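Local structure of archaeal actin homolog (Thermoplasma acidophilum, 2FSJ) at residues V28-T33 with V197-T202; T52-W57 with I63-T68; E99-I104 with E142-K147; S255-F260 with G266-S271; I310-E315 with L322-P327. The protein polymerizes, in the presence of nucleoside triphosphate and best with ATP, into bundles of helical filaments. All blocks are in the same frame, centred on the assembly; numbering follows the deposited sequence.

Interaction 1 of 5, residues V28-T33 with V197-T202; sequences VGYGDT and VGSRTT
Two torsions bring Y30 and R200 together: the Y30 side chain leaves with CG opposite the backbone N (chi1 169°), sending the ring across to residues 197-202, while R200, extended at chi2, carries its CD over that ring and bends at chi3 only beyond it, turning the guanidinium. R200 CD sits over one face of the phenol ring, 3.8 Å from the centroid of Y30 and 24° off the ring normal, a CH-pi contact offset toward the rim. Its closest carbon is CZ, with Y30 CZ 3.5 Å from R200 CD, and Y30 OH lies 3.7 Å from the same CD. The ring and guanidinium planes are 33° apart, so the charged end is not stacked flat on the ring. S199 approaches obliquely, its CB 3.8 Å from Y30 CE2. Replacing Y30 with an alanine would probably leave R200 CD without the face it lies over and S199 CB without its neighbour, and open a gap between the two loops. Each loop is drawn tight by a backbone bond, G29 N to D32 O at 3.0 Å and G198 N to T201 O at 2.9 Å. Y30, G31, D32, T33 and S199 belong to the ATP site, consistent with the two phosphate-binding hairpins of the actin fold facing each other across the cleft. Residues 28-33 turn between strands 22-28 and 32-36, near helix 101-111, and residues 197-202 turn between strands 191-197 and 202-208.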
# COMPACT_ATOMS: atom_id res chain seq x y z
N VAL A 28 2.29 1.68 5.27
CA VAL A 28 3.34 0.69 4.94
C VAL A 28 2.63 -0.47 4.21
O VAL A 28 2.16 -1.45 4.84
CB VAL A 28 4.12 0.19 6.16
CG1 VAL A 28 5.25 -0.77 5.75
CG2 VAL A 28 4.68 1.34 6.94
N GLY A 29 2.62 -0.34 2.89
CA GLY A 29 2.04 -1.36 2.04
C GLY A 29 2.99 -2.53 1.84
O GLY A 29 4.22 -2.41 2.00
N TYR A 30 2.42 -3.65 1.44
CA TYR A 30 3.21 -4.83 0.99
C TYR A 30 4.17 -4.39 -0.11
O TYR A 30 5.37 -4.76 -0.14
CB TYR A 30 2.30 -5.99 0.48
CG TYR A 30 3.14 -7.04 -0.21
CD1 TYR A 30 3.89 -7.95 0.53
CD2 TYR A 30 3.33 -6.99 -1.59
CE1 TYR A 30 4.77 -8.85 -0.10
CE2 TYR A 30 4.22 -7.90 -2.24
CZ TYR A 30 4.92 -8.83 -1.48
OH TYR A 30 5.81 -9.73 -2.08
N GLY A 31 3.66 -3.55 -1.02
CA GLY A 31 4.41 -3.12 -2.18
C GLY A 31 5.27 -1.88 -1.99
O GLY A 31 6.46 -1.86 -2.34
N ASP A 32 4.64 -0.80 -1.51
CA ASP A 32 5.26 0.51 -1.38
C ASP A 32 4.88 1.11 -0.06
O ASP A 32 3.78 0.81 0.43
CB ASP A 32 4.82 1.50 -2.46
CG ASP A 32 5.31 1.09 -3.85
OD1 ASP A 32 6.54 1.16 -4.11
OD2 ASP A 32 4.53 0.63 -4.71
N THR A 33 5.77 1.95 0.50
CA THR A 33 5.53 2.71 1.73
C THR A 33 5.31 4.15 1.27
O THR A 33 6.09 4.69 0.50
CB THR A 33 6.78 2.54 2.66
OG1 THR A 33 6.83 1.17 3.11
CG2 THR A 33 6.74 3.41 3.90
N VAL A 197 -6.60 -3.27 -5.11
CA VAL A 197 -5.93 -4.38 -5.75
C VAL A 197 -4.44 -4.18 -5.51
O VAL A 197 -3.83 -3.26 -6.08
CB VAL A 197 -6.18 -4.48 -7.29
CG1 VAL A 197 -5.54 -5.74 -7.82
CG2 VAL A 197 -7.66 -4.55 -7.60
N GLY A 198 -3.89 -4.98 -4.63
CA GLY A 198 -2.46 -4.96 -4.40
C GLY A 198 -1.76 -6.11 -5.13
O GLY A 198 -2.36 -6.80 -5.96
N SER A 199 -0.48 -6.32 -4.79
CA SER A 199 0.31 -7.37 -5.39
C SER A 199 -0.17 -8.77 -4.99
O SER A 199 -0.34 -9.66 -5.83
CB SER A 199 1.79 -7.18 -5.02
OG SER A 199 2.62 -7.98 -5.87
N ARG A 200 -0.42 -8.97 -3.71
CA ARG A 200 -0.78 -10.29 -3.19
C ARG A 200 -2.23 -10.46 -2.74
O ARG A 200 -2.76 -11.58 -2.72
CB ARG A 200 0.17 -10.60 -2.02
CG ARG A 200 1.50 -11.18 -2.52
CD ARG A 200 2.51 -11.34 -1.43
NE ARG A 200 2.41 -12.59 -0.68
CZ ARG A 200 2.88 -13.77 -1.09
NH1 ARG A 200 3.46 -13.91 -2.28
NH2 ARG A 200 2.76 -14.82 -0.30
N THR A 201 -2.88 -9.36 -2.34
CA THR A 201 -4.26 -9.43 -1.90
C THR A 201 -5.08 -8.32 -2.52
O THR A 201 -4.54 -7.28 -2.96
CB THR A 201 -4.36 -9.26 -0.35
OG1 THR A 201 -3.92 -7.94 0.02
CG2 THR A 201 -3.44 -10.16 0.36
N THR A 202 -6.39 -8.55 -2.52
CA THR A 202 -7.37 -7.54 -2.84
C THR A 202 -8.31 -7.29 -1.63
O THR A 202 -9.07 -8.15 -1.20
CB THR A 202 -8.16 -7.94 -4.12
OG1 THR A 202 -7.25 -8.03 -5.24
CG2 THR A 202 -9.21 -6.82 -4.50

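Interaction 2 of 5, residues T52-W57 with I63-T68; sequences TETESW and IPVLST
S67 OG, on the serine whose CB meets the W57 ring, is gripped by three groups of the loop that follows: it is hydrogen-bonded to the backbone N of D69, the backbone N of G71 and the carbonyl of T73. The hydroxyl thus ties down the serine, whose CB lies 3.6 Å from W57 CH2, near the plane of the indole and at its edge. V65 O meets the same edge, 3.5 Å from W57 CE3. The one backbone bond between the segments runs from V65 N to W57 O, long at 3.3 Å, with an N-H...O angle of 148° and the donor 56° out of the carbonyl plane. V65 carries the contact with T52: with CG1 trans to its backbone N (chi1 179°), this methyl reaches T52 CG2 at 3.8 Å, the two side chains crossing at about a right angle. A glycine in place of W57 is likely to leave S67 CB and V65 O without the indole edge they meet and K74 without its cation-pi partner. K74 NZ also bonds the carbonyls of T54 and S56, fixing the bend of 52-57. Within that bend T52 OG1 accepts from T54 N at 3.2 Å, an ST turn. The loop joins strand 42-52 to the edge strand 74-77 of the large sheet, at the position where actin-family proteins carry the small subdomain IB, to which it probably corresponds.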
# COMPACT_ATOMS: atom_id res chain seq x y z
N THR A 52 23.19 -4.42 5.38
CA THR A 52 24.53 -4.23 4.83
C THR A 52 25.58 -4.24 5.95
O THR A 52 25.38 -3.65 7.02
CB THR A 52 24.63 -2.93 4.01
OG1 THR A 52 26.00 -2.71 3.60
CG2 THR A 52 24.26 -1.73 4.82
N GLU A 53 26.72 -4.89 5.68
CA GLU A 53 27.85 -4.86 6.59
C GLU A 53 28.92 -3.83 6.25
O GLU A 53 30.03 -3.88 6.82
CB GLU A 53 28.45 -6.27 6.69
CG GLU A 53 27.59 -7.22 7.52
CD GLU A 53 28.09 -8.66 7.51
OE1 GLU A 53 29.06 -8.95 6.77
OE2 GLU A 53 27.51 -9.51 8.23
N THR A 54 28.62 -2.89 5.37
CA THR A 54 29.56 -1.81 5.04
C THR A 54 29.91 -0.96 6.29
O THR A 54 29.06 -0.80 7.19
CB THR A 54 29.00 -0.90 3.90
OG1 THR A 54 29.99 0.04 3.45
CG2 THR A 54 27.82 0.01 4.37
N GLU A 55 31.14 -0.44 6.34
CA GLU A 55 31.50 0.54 7.41
C GLU A 55 31.01 1.93 7.02
O GLU A 55 30.79 2.77 7.87
CB GLU A 55 33.00 0.56 7.76
CG GLU A 55 33.94 -0.21 6.87
CD GLU A 55 35.40 -0.00 7.27
OE1 GLU A 55 35.73 -0.24 8.47
OE2 GLU A 55 36.19 0.43 6.38
N SER A 56 30.79 2.15 5.72
CA SER A 56 30.13 3.36 5.23
C SER A 56 28.72 3.67 5.82
O SER A 56 28.02 2.81 6.37
CB SER A 56 29.98 3.26 3.71
OG SER A 56 29.66 4.54 3.16
N TRP A 57 28.34 4.94 5.68
CA TRP A 57 26.99 5.38 5.97
C TRP A 57 26.37 5.98 4.73
O TRP A 57 25.21 6.47 4.82
CB TRP A 57 26.96 6.42 7.10
CG TRP A 57 27.21 5.86 8.41
CD1 TRP A 57 28.39 5.90 9.10
CD2 TRP A 57 26.28 5.17 9.24
NE1 TRP A 57 28.24 5.27 10.32
CE2 TRP A 57 26.95 4.81 10.42
CE3 TRP A 57 24.93 4.82 9.11
CZ2 TRP A 57 26.33 4.11 11.46
CZ3 TRP A 57 24.31 4.13 10.13
CH2 TRP A 57 25.00 3.78 11.29
N ILE A 63 22.90 6.82 -2.14
CA ILE A 63 22.31 5.63 -1.49
C ILE A 63 22.53 5.80 0.00
O ILE A 63 23.64 5.62 0.48
CB ILE A 63 22.97 4.35 -1.98
CG1 ILE A 63 22.74 4.21 -3.51
CG2 ILE A 63 22.40 3.14 -1.23
CD1 ILE A 63 23.29 2.90 -4.10
N PRO A 64 21.48 6.16 0.74
CA PRO A 64 21.62 6.30 2.19
C PRO A 64 21.72 4.94 2.86
O PRO A 64 21.09 3.98 2.42
CB PRO A 64 20.34 6.99 2.61
CG PRO A 64 19.37 6.68 1.56
CD PRO A 64 20.11 6.44 0.29
N VAL A 65 22.52 4.88 3.90
CA VAL A 65 22.58 3.72 4.77
C VAL A 65 22.07 4.16 6.14
O VAL A 65 22.53 5.17 6.65
CB VAL A 65 24.01 3.18 4.91
CG1 VAL A 65 24.04 1.97 5.83
CG2 VAL A 65 24.58 2.80 3.50
N LEU A 66 21.11 3.43 6.70
CA LEU A 66 20.52 3.77 7.97
C LEU A 66 20.71 2.67 9.02
O LEU A 66 20.98 1.53 8.68
CB LEU A 66 19.00 4.08 7.86
CG LEU A 66 18.53 5.18 6.91
CD1 LEU A 66 16.99 5.36 7.01
CD2 LEU A 66 19.26 6.54 7.07
N SER A 67 20.55 3.08 10.29
CA SER A 67 20.53 2.18 11.44
C SER A 67 19.58 2.72 12.48
O SER A 67 19.41 3.95 12.61
CB SER A 67 21.92 2.10 12.08
OG SER A 67 21.92 1.20 13.17
N THR A 68 18.90 1.82 13.20
CA THR A 68 18.10 2.24 14.35
C THR A 68 18.77 1.87 15.66
O THR A 68 18.22 2.13 16.69
CB THR A 68 16.70 1.60 14.35
OG1 THR A 68 16.79 0.15 14.40
CG2 THR A 68 15.98 1.92 13.04

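Interaction 3 of 5, residues E99-I104 with E142-K147; sequences EAFPLI and EALENK
L144 reaches toward helix 101-111 from the last turn of its own helix. Its CB starts it in the direction of residues 99-104, and beyond CG the chain forks into two methyls that both lie near I104 CD1. CD1 is the nearer, L144 CD1 lying 4.3 Å from I104 CD1, a methyl-to-methyl meeting. The other branch alone reaches the phenylalanine: L144 CD2 comes to 4.3 Å from F101 CE1, approaching that ring obliquely. With chi1 -60° and chi2 170°, L144 stretches away from its helix, and this brings the fork to the two partners. The contact is wholly apolar and loose, the nearest CA atoms, those of F101 and A143, being 9.3 Å apart. Just beyond L144 the helix ends in a type II beta turn from L144 to K147. K147 folds back over this end and its ammonium bonds two carbonyls, K147 NZ being 3.0 Å from E142 O and 3.2 Å from E145 O; the second bond runs nearly along the C=O axis. Both helices lie against the seven-stranded sheet of the N-terminal part of the chain: I104 touches L26 on strand 22-28, and L144 touches I163 on strand 158-170. F101 also meets T68 from the loop before strand 74-77, while K147 is backbone-bonded to I163.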
# COMPACT_ATOMS: atom_id res chain seq x y z
N GLU A 99 9.57 -6.83 9.91
CA GLU A 99 9.80 -6.43 8.53
C GLU A 99 9.46 -4.97 8.25
O GLU A 99 10.11 -4.33 7.44
CB GLU A 99 9.02 -7.33 7.60
CG GLU A 99 9.46 -8.78 7.58
CD GLU A 99 8.73 -9.66 8.60
OE1 GLU A 99 8.00 -9.17 9.49
OE2 GLU A 99 8.93 -10.89 8.52
N ALA A 100 8.48 -4.43 8.96
CA ALA A 100 8.05 -3.05 8.84
C ALA A 100 8.97 -2.04 9.51
O ALA A 100 9.07 -0.90 9.03
CB ALA A 100 6.60 -2.89 9.41
N PHE A 101 9.63 -2.40 10.60
CA PHE A 101 10.34 -1.41 11.39
C PHE A 101 11.39 -0.61 10.60
O PHE A 101 11.38 0.61 10.67
CB PHE A 101 10.93 -1.97 12.72
CG PHE A 101 11.40 -0.88 13.63
CD1 PHE A 101 10.58 0.18 13.93
CD2 PHE A 101 12.71 -0.86 14.12
CE1 PHE A 101 11.02 1.22 14.70
CE2 PHE A 101 13.16 0.19 14.93
CZ PHE A 101 12.33 1.22 15.21
N PRO A 102 12.30 -1.24 9.85
CA PRO A 102 13.25 -0.43 9.05
C PRO A 102 12.55 0.51 8.06
O PRO A 102 13.07 1.57 7.75
CB PRO A 102 14.11 -1.47 8.37
CG PRO A 102 14.07 -2.64 9.29
CD PRO A 102 12.57 -2.70 9.74
N LEU A 103 11.37 0.11 7.55
CA LEU A 103 10.64 0.93 6.59
C LEU A 103 10.02 2.16 7.26
O LEU A 103 9.95 3.25 6.67
CB LEU A 103 9.54 0.10 5.89
CG LEU A 103 10.08 -1.10 5.08
CD1 LEU A 103 8.92 -1.92 4.55
CD2 LEU A 103 11.02 -0.69 3.95
N ILE A 104 9.55 1.98 8.50
CA ILE A 104 9.06 3.09 9.31
C ILE A 104 10.19 4.07 9.61
O ILE A 104 10.06 5.30 9.43
CB ILE A 104 8.42 2.55 10.61
CG1 ILE A 104 7.12 1.80 10.29
CG2 ILE A 104 8.09 3.70 11.53
CD1 ILE A 104 6.69 0.76 11.31
N GLU A 142 1.62 -1.08 20.86
CA GLU A 142 2.60 -1.63 21.78
C GLU A 142 4.03 -1.49 21.26
O GLU A 142 4.97 -1.27 22.02
CB GLU A 142 2.24 -3.09 22.12
CG GLU A 142 1.01 -3.13 23.01
CD GLU A 142 0.39 -4.52 23.17
OE1 GLU A 142 1.01 -5.50 22.73
OE2 GLU A 142 -0.71 -4.59 23.77
N ALA A 143 4.19 -1.64 19.94
CA ALA A 143 5.48 -1.61 19.29
C ALA A 143 6.01 -0.19 19.17
O ALA A 143 7.22 -0.01 19.21
CB ALA A 143 5.42 -2.25 17.88
N LEU A 144 5.11 0.79 19.04
CA LEU A 144 5.48 2.12 18.54
C LEU A 144 5.14 3.28 19.41
O LEU A 144 5.88 4.27 19.40
CB LEU A 144 4.90 2.38 17.14
CG LEU A 144 5.31 1.46 16.01
CD1 LEU A 144 4.41 1.79 14.80
CD2 LEU A 144 6.83 1.58 15.69
N GLU A 145 4.03 3.24 20.15
CA GLU A 145 3.62 4.42 20.91
C GLU A 145 4.54 4.61 22.12
O GLU A 145 4.94 3.62 22.75
CB GLU A 145 2.17 4.32 21.42
CG GLU A 145 1.16 4.99 20.57
CD GLU A 145 -0.27 4.94 21.10
OE1 GLU A 145 -1.09 5.64 20.51
OE2 GLU A 145 -0.58 4.20 22.07
N ASN A 146 4.81 5.85 22.45
CA ASN A 146 5.71 6.21 23.56
C ASN A 146 7.06 5.52 23.48
O ASN A 146 7.61 5.11 24.51
CB ASN A 146 5.05 5.83 24.89
CG ASN A 146 3.73 6.51 25.07
OD1 ASN A 146 2.68 5.84 25.26
ND2 ASN A 146 3.74 7.82 25.00
N LYS A 147 7.54 5.33 22.24
CA LYS A 147 8.91 4.87 21.99
C LYS A 147 9.68 6.04 21.40
O LYS A 147 9.15 6.77 20.57
CB LYS A 147 8.96 3.75 20.99
CG LYS A 147 8.17 2.47 21.31
CD LYS A 147 8.45 1.81 22.60
CE LYS A 147 7.54 0.57 22.82
NZ LYS A 147 6.36 0.91 23.60

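Interaction 4 of 5, residues S255-F260 with G266-S271; sequences SHPVMF and GGPEVS
Van der Waals contacts between P257 and G267 form the centre of this crossing. P257 N is 3.5 Å from G267 CA, and H256 C follows at 3.6 Å from the same G267 CA, so the two backbones pass in contact. P257 CG and CD both lie 4.0 Å from G267 CA, with P257 CB near G266 O. A second proline adds an apolar contact, P257 CD to P268 CD at 4.3 Å. Close carbon-to-oxygen packing marks the other end: P268 CG comes to 3.2 Å from S255 O, with CD beside it. G266 has a positive phi, which favours glycine; at G267 a CB would fall 2.7 Å from P257 CG, and its backbone angles also call for glycine. Hydrogen bonds lie alongside the crossing. G267, the N-cap residue of helix 268-290, gives its carbonyl to S271 N at 2.9 Å, its own backbone is bonded to A253, and S271 OG binds L254 O, while V258 pairs with V265 in the two-stranded hairpin. With proline rings and bare backbone in place of charges or long side chains, the contact owes its closeness to shape: the missing side chain of G267 lets the strand-to-helix turn nestle against the connection from helix 247-253.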
# COMPACT_ATOMS: atom_id res chain seq x y z
N SER A 255 2.56 -4.14 -18.87
CA SER A 255 2.17 -2.89 -19.56
C SER A 255 2.83 -2.70 -20.93
O SER A 255 2.21 -2.18 -21.88
CB SER A 255 2.50 -1.71 -18.64
OG SER A 255 1.94 -1.94 -17.37
N HIS A 256 4.07 -3.15 -21.07
CA HIS A 256 4.76 -3.07 -22.35
C HIS A 256 5.83 -4.17 -22.57
O HIS A 256 6.41 -4.70 -21.63
CB HIS A 256 5.41 -1.69 -22.52
CG HIS A 256 6.36 -1.34 -21.44
ND1 HIS A 256 5.98 -0.72 -20.28
CD2 HIS A 256 7.70 -1.54 -21.34
CE1 HIS A 256 7.03 -0.56 -19.49
NE2 HIS A 256 8.09 -1.04 -20.12
N PRO A 257 6.14 -4.45 -23.83
CA PRO A 257 7.14 -5.49 -24.12
C PRO A 257 8.49 -5.10 -23.54
O PRO A 257 8.84 -3.92 -23.38
CB PRO A 257 7.12 -5.61 -25.65
CG PRO A 257 5.82 -4.92 -26.08
CD PRO A 257 5.63 -3.82 -25.07
N VAL A 258 9.23 -6.12 -23.14
CA VAL A 258 10.53 -5.96 -22.53
C VAL A 258 11.51 -6.85 -23.27
O VAL A 258 11.11 -7.77 -23.98
CB VAL A 258 10.53 -6.34 -21.03
CG1 VAL A 258 9.62 -5.38 -20.21
CG2 VAL A 258 10.11 -7.85 -20.82
N MET A 259 12.78 -6.56 -23.07
CA MET A 259 13.88 -7.35 -23.59
C MET A 259 14.45 -8.18 -22.46
O MET A 259 14.69 -7.65 -21.37
CB MET A 259 15.01 -6.43 -24.09
CG MET A 259 14.67 -5.54 -25.23
SD MET A 259 14.02 -6.43 -26.67
CE MET A 259 15.36 -7.52 -27.09
N PHE A 260 14.66 -9.47 -22.74
CA PHE A 260 15.34 -10.39 -21.84
C PHE A 260 16.18 -11.37 -22.69
O PHE A 260 15.68 -11.96 -23.65
CB PHE A 260 14.35 -11.14 -20.91
CG PHE A 260 15.04 -12.00 -19.88
CD1 PHE A 260 15.73 -11.40 -18.81
CD2 PHE A 260 15.05 -13.39 -19.99
CE1 PHE A 260 16.41 -12.19 -17.87
CE2 PHE A 260 15.73 -14.19 -19.04
CZ PHE A 260 16.41 -13.58 -17.99
N GLY A 266 6.53 -10.54 -23.65
CA GLY A 266 5.40 -9.92 -22.97
C GLY A 266 4.71 -8.76 -23.68
O GLY A 266 4.62 -8.70 -24.88
N GLY A 267 4.21 -7.82 -22.89
CA GLY A 267 3.45 -6.68 -23.37
C GLY A 267 1.98 -6.98 -23.36
O GLY A 267 1.59 -8.11 -23.02
N PRO A 268 1.16 -5.97 -23.67
CA PRO A 268 -0.30 -6.07 -23.57
C PRO A 268 -0.96 -7.15 -24.42
O PRO A 268 -2.04 -7.60 -24.03
CB PRO A 268 -0.78 -4.69 -24.04
CG PRO A 268 0.34 -3.81 -23.84
CD PRO A 268 1.57 -4.62 -24.10
N GLU A 269 -0.37 -7.57 -25.54
CA GLU A 269 -0.99 -8.64 -26.33
C GLU A 269 -1.03 -9.91 -25.49
O GLU A 269 -2.00 -10.67 -25.56
CB GLU A 269 -0.20 -8.93 -27.62
N VAL A 270 0.01 -10.11 -24.70
CA VAL A 270 0.16 -11.31 -23.88
C VAL A 270 -0.51 -11.14 -22.50
O VAL A 270 -1.16 -12.05 -21.96
CB VAL A 270 1.67 -11.67 -23.68
CG1 VAL A 270 1.83 -12.95 -22.93
CG2 VAL A 270 2.41 -11.79 -25.02
N SER A 271 -0.33 -9.97 -21.90
CA SER A 271 -0.80 -9.73 -20.56
C SER A 271 -2.31 -9.51 -20.55
O SER A 271 -2.97 -9.73 -19.53
CB SER A 271 -0.04 -8.55 -19.94
OG SER A 271 -0.44 -7.31 -20.48

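Interaction 5 of 5, residues I310-E315 with L322-P327; sequences IGDRFE and LVKIKP
L322 stands crosswise to two acidic side chains, meeting D312 and E315 each at about a right angle. E315 presents its carboxylate to the root and one branch of the leucine: E315 CD lies 4.0 Å from L322 CB, and E315 OE1 is 3.9 Å from L322 CD2. The E315 chain runs out extended, with CG trans to the backbone N (chi1 -171°). The same methyl meets D312, whose OD1 is 4.1 Å from L322 CD2, while CD1 points to the G311 carbonyl. K324 crosses D312 at about a right angle too, and it is the lysine methylene that comes nearest, K324 CD at 3.6 Å from D312 OD1. Its ammonium stays beyond salt-bridge range, D312 OD1 to K324 NZ being 4.3 Å, so attraction between these charges is probably modest. L322 N donates to a water at 3.1 Å; E315 OE2 bonds G320 N, within the loop linking the segments. L322 packs on P302 of strand 297-303, and V323 is backbone-bonded to L300. This loop follows helix 307-310, which begins in the glycine-rich ATP-binding run G305, G306, S307 and N308, probably the counterpart of the adenosine motif of actin and Hsp70 relatives.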
# COMPACT_ATOMS: atom_id res chain seq x y z
N ILE A 310 -6.69 -2.62 -14.18
CA ILE A 310 -7.99 -3.26 -14.38
C ILE A 310 -9.18 -2.50 -13.72
O ILE A 310 -10.27 -3.01 -13.68
CB ILE A 310 -7.98 -4.74 -13.79
CG1 ILE A 310 -7.65 -4.71 -12.30
CG2 ILE A 310 -7.04 -5.65 -14.58
CD1 ILE A 310 -7.90 -6.03 -11.57
N GLY A 311 -8.94 -1.34 -13.14
CA GLY A 311 -9.97 -0.66 -12.34
C GLY A 311 -11.29 -0.43 -13.08
O GLY A 311 -12.40 -0.63 -12.53
N ASP A 312 -11.16 -0.05 -14.35
CA ASP A 312 -12.32 0.25 -15.19
C ASP A 312 -13.26 -0.92 -15.31
O ASP A 312 -14.46 -0.73 -15.44
CB ASP A 312 -11.92 0.69 -16.59
CG ASP A 312 -11.39 2.13 -16.64
OD1 ASP A 312 -11.53 2.86 -15.65
OD2 ASP A 312 -10.82 2.59 -17.66
N ARG A 313 -12.71 -2.13 -15.29
CA ARG A 313 -13.50 -3.33 -15.36
C ARG A 313 -14.45 -3.49 -14.20
O ARG A 313 -15.39 -4.27 -14.32
CB ARG A 313 -12.63 -4.59 -15.38
CG ARG A 313 -11.84 -4.82 -16.63
CD ARG A 313 -12.73 -5.19 -17.84
NE ARG A 313 -13.77 -6.17 -17.54
CZ ARG A 313 -13.56 -7.43 -17.17
NH1 ARG A 313 -12.34 -7.92 -17.07
NH2 ARG A 313 -14.58 -8.22 -16.91
N PHE A 314 -14.23 -2.82 -13.06
CA PHE A 314 -15.10 -3.06 -11.91
C PHE A 314 -16.48 -2.40 -12.04
O PHE A 314 -17.40 -2.72 -11.32
CB PHE A 314 -14.42 -2.64 -10.58
CG PHE A 314 -13.14 -3.35 -10.29
CD1 PHE A 314 -12.97 -4.70 -10.56
CD2 PHE A 314 -12.09 -2.66 -9.73
CE1 PHE A 314 -11.76 -5.34 -10.26
CE2 PHE A 314 -10.92 -3.29 -9.44
CZ PHE A 314 -10.74 -4.61 -9.72
N GLU A 315 -16.63 -1.49 -13.00
CA GLU A 315 -17.92 -0.85 -13.22
C GLU A 315 -19.05 -1.82 -13.45
O GLU A 315 -20.17 -1.55 -13.11
CB GLU A 315 -17.87 0.07 -14.42
CG GLU A 315 -19.13 0.90 -14.52
CD GLU A 315 -18.93 2.20 -15.25
OE1 GLU A 315 -17.86 2.42 -15.91
OE2 GLU A 315 -19.88 3.00 -15.17
N LEU A 322 -19.11 4.12 -10.79
CA LEU A 322 -17.66 4.11 -10.73
C LEU A 322 -17.14 5.51 -10.42
O LEU A 322 -17.50 6.51 -11.07
CB LEU A 322 -17.05 3.55 -12.01
CG LEU A 322 -15.52 3.42 -12.05
CD1 LEU A 322 -15.08 2.25 -11.18
CD2 LEU A 322 -14.95 3.30 -13.46
N VAL A 323 -16.29 5.58 -9.40
CA VAL A 323 -15.61 6.79 -9.01
C VAL A 323 -14.17 6.53 -9.45
O VAL A 323 -13.56 5.58 -9.00
CB VAL A 323 -15.71 7.02 -7.46
CG1 VAL A 323 -15.01 8.30 -7.02
CG2 VAL A 323 -17.14 7.03 -7.02
N LYS A 324 -13.61 7.31 -10.36
CA LYS A 324 -12.20 7.08 -10.75
C LYS A 324 -11.33 8.12 -10.05
O LYS A 324 -11.51 9.32 -10.26
CB LYS A 324 -12.01 7.18 -12.27
CG LYS A 324 -12.57 5.99 -13.05
CD LYS A 324 -12.33 6.14 -14.55
CE LYS A 324 -13.64 6.40 -15.33
NZ LYS A 324 -13.36 6.61 -16.82
N ILE A 325 -10.37 7.66 -9.25
CA ILE A 325 -9.52 8.56 -8.49
C ILE A 325 -8.50 9.11 -9.49
O ILE A 325 -7.97 8.35 -10.28
CB ILE A 325 -8.81 7.83 -7.30
CG1 ILE A 325 -9.79 7.48 -6.16
CG2 ILE A 325 -7.74 8.68 -6.68
CD1 ILE A 325 -11.23 7.25 -6.56
N LYS A 326 -8.22 10.40 -9.41
CA LYS A 326 -7.12 10.99 -10.15
C LYS A 326 -5.89 10.13 -9.95
O LYS A 326 -5.61 9.68 -8.82
CB LYS A 326 -6.81 12.42 -9.66
N PRO A 327 -5.17 9.86 -11.03
CA PRO A 327 -3.85 9.22 -10.93
C PRO A 327 -2.93 9.89 -9.90
O PRO A 327 -2.17 9.21 -9.23
CB PRO A 327 -3.29 9.35 -12.36
CG PRO A 327 -4.52 9.32 -13.22
CD PRO A 327 -5.57 10.08 -12.44
O HOH W 1 -19.71 4.90 -13.70

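Overall arrangement
Interaction 1 joins the two halves of the actin-like fold: its segments, 164 residues apart, close a loop within which interactions 2 and 3 are nested, and interactions 4 and 5 follow in series. Interactions 2 and 3, with centres 19 Å apart, belong to the N-terminal half and touch through T68 and F101. Interaction 3 reaches interaction 1 where L103 packs on V28 and T33; interaction 5 does so where F314 meets V197. Interaction 4 holds the start of helix 268-290, on which F314 also packs. Interactions 2 and 5 lie on opposite sides of the chain's centre, 41 Å apart between centres, while interaction 1, about 4 Å from that centre, brings ATP-site residues of both halves together.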